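Local coordinates for HcgC (Methanococcus maripaludis S2, PDB 5O4M), which probably transfers a methyl group from S-adenosylmethionine to a pyridinol precursor during biosynthesis of the FeGP cofactor, at residues A[12-17]-A[226-231]. Sequence-based numbering, arbitrary orientation.
Sequences TRSKIK and NMSAIT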
# COMPACT_ATOMS: atom_id res chain seq x y z
N THR A 12 21.06 -10.61 -4.04
CA THR A 12 21.67 -9.30 -4.09
C THR A 12 21.51 -8.61 -2.77
O THR A 12 20.39 -8.40 -2.31
CB THR A 12 21.01 -8.48 -5.22
OG1 THR A 12 21.07 -9.23 -6.44
CG2 THR A 12 21.65 -7.12 -5.43
N ARG A 13 22.63 -8.25 -2.16
CA ARG A 13 22.64 -7.55 -0.89
C ARG A 13 22.87 -6.10 -1.24
O ARG A 13 23.78 -5.81 -2.00
CB ARG A 13 23.76 -8.07 0.04
CG ARG A 13 23.45 -9.40 0.67
CD ARG A 13 24.67 -10.25 1.03
NE ARG A 13 25.91 -9.48 1.24
CZ ARG A 13 26.47 -9.17 2.42
NH1 ARG A 13 25.91 -9.57 3.56
NH2 ARG A 13 27.60 -8.47 2.46
N SER A 14 22.04 -5.17 -0.74
CA SER A 14 22.21 -3.76 -1.07
C SER A 14 23.56 -3.17 -0.62
O SER A 14 24.07 -3.52 0.45
CB SER A 14 21.08 -2.92 -0.47
OG SER A 14 21.17 -2.86 0.93
N LYS A 15 24.11 -2.28 -1.44
CA LYS A 15 25.38 -1.58 -1.15
C LYS A 15 25.10 -0.63 0.02
O LYS A 15 25.93 -0.45 0.90
CB LYS A 15 25.87 -0.79 -2.38
CG LYS A 15 26.31 -1.71 -3.49
CD LYS A 15 26.76 -0.95 -4.71
CE LYS A 15 26.64 -1.76 -5.99
NZ LYS A 15 27.54 -2.96 -6.04
N ILE A 16 23.91 -0.02 0.03
CA ILE A 16 23.47 0.88 1.10
C ILE A 16 23.26 0.01 2.37
O ILE A 16 22.55 -0.99 2.35
CB ILE A 16 22.18 1.64 0.68
CG1 ILE A 16 22.57 2.74 -0.34
CG2 ILE A 16 21.43 2.25 1.88
CD1 ILE A 16 21.38 3.39 -1.12
N LYS A 17 23.89 0.38 3.46
CA LYS A 17 23.79 -0.35 4.72
C LYS A 17 22.95 0.44 5.59
O LYS A 17 22.82 1.60 5.34
CB LYS A 17 25.18 -0.55 5.39
CG LYS A 17 26.26 -1.09 4.53
CD LYS A 17 25.85 -2.28 3.74
CE LYS A 17 27.03 -2.92 3.03
NZ LYS A 17 26.60 -4.12 2.26
N ASN A 226 26.01 -2.29 10.18
CA ASN A 226 26.86 -2.53 9.01
C ASN A 226 26.18 -3.48 8.01
O ASN A 226 26.67 -3.67 6.90
CB ASN A 226 28.20 -3.16 9.40
CG ASN A 226 29.19 -2.21 10.02
OD1 ASN A 226 29.36 -1.08 9.59
ND2 ASN A 226 29.96 -2.70 10.98
N MET A 227 25.06 -4.07 8.40
CA MET A 227 24.32 -4.99 7.56
C MET A 227 23.68 -4.23 6.36
O MET A 227 23.28 -3.07 6.49
CB MET A 227 23.21 -5.64 8.45
CG MET A 227 22.64 -6.98 7.98
SD MET A 227 23.90 -8.27 7.96
CE MET A 227 24.01 -8.55 6.03
N SER A 228 23.60 -4.88 5.20
CA SER A 228 22.96 -4.34 4.01
C SER A 228 21.55 -4.05 4.44
O SER A 228 20.97 -4.85 5.20
CB SER A 228 22.92 -5.35 2.87
OG SER A 228 24.18 -5.42 2.26
N ALA A 229 20.99 -2.94 4.01
CA ALA A 229 19.63 -2.66 4.42
C ALA A 229 18.66 -3.69 3.87
O ALA A 229 17.68 -4.06 4.55
CB ALA A 229 19.23 -1.27 3.97
N ILE A 230 18.90 -4.16 2.63
CA ILE A 230 18.02 -5.12 1.98
C ILE A 230 18.75 -6.20 1.24
O ILE A 230 19.81 -5.97 0.68
CB ILE A 230 17.06 -4.33 1.00
CG1 ILE A 230 16.11 -3.39 1.77
CG2 ILE A 230 16.23 -5.29 0.09
CD1 ILE A 230 15.38 -2.39 0.97
N THR A 231 18.17 -7.40 1.24
CA THR A 231 18.67 -8.57 0.56
C THR A 231 17.52 -9.04 -0.32
O THR A 231 16.41 -9.21 0.17
CB THR A 231 19.21 -9.63 1.52
OG1 THR A 231 20.24 -9.01 2.29
CG2 THR A 231 19.77 -10.86 0.76
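Arg-13 faces Thr-231 as an antiparallel, non-hydrogen-bonded pair, their CA atoms 4.3 Å apart, and past it the register slips by one residue before the backbones meet again at Lys-17 and Ser-228. Between these bridges Ser-14 illustrates how one serine can stand in for regular strand pairing. Its N-H still bonds to Ile-230 O at 2.8 Å, but its backbone carbonyl turns elsewhere, and the N-H of Ile-230 goes to Ser-14 OG instead (3.1 Å, 168° at the hydrogen). A chi1 of 69°, which sets this hydroxyl between the backbone N and the carbonyl carbon, brings it there; OG in turn donates to Ile-16 O, which also accepts a nearly straight bond from Ala-229 N (3.0 Å). The exchange takes place where the loop 14-17 links strand 10-13, outermost within this chain in a small three-stranded antiparallel sheet separate from the larger, Rossmann-like mixed sheet, to helix 18-37, with Lys-17 at its N-cap position. The displaced carbonyl, Ser-14 O, takes a bond from Ser-228 OG on a lone pair, in the carbonyl plane (2.6 Å). Lys-17 folds back at chi2 (-48°), running its methylenes past Asn-226 O, and its NZ bonds to both Ser-228 OG (2.7 Å) and Ser-14 O, closing a triangle of polar atoms. Ser-228 OG also lies over one face of the Arg-13 guanidinium, while Met-227 crosses that arginine at about a right angle, CE 3.3 Å from NH1. Alongside Arg-13 CG stands Thr-231, its hydroxyl held by Asn-204; Tyr-207 of the second subunit packs against the same threonine.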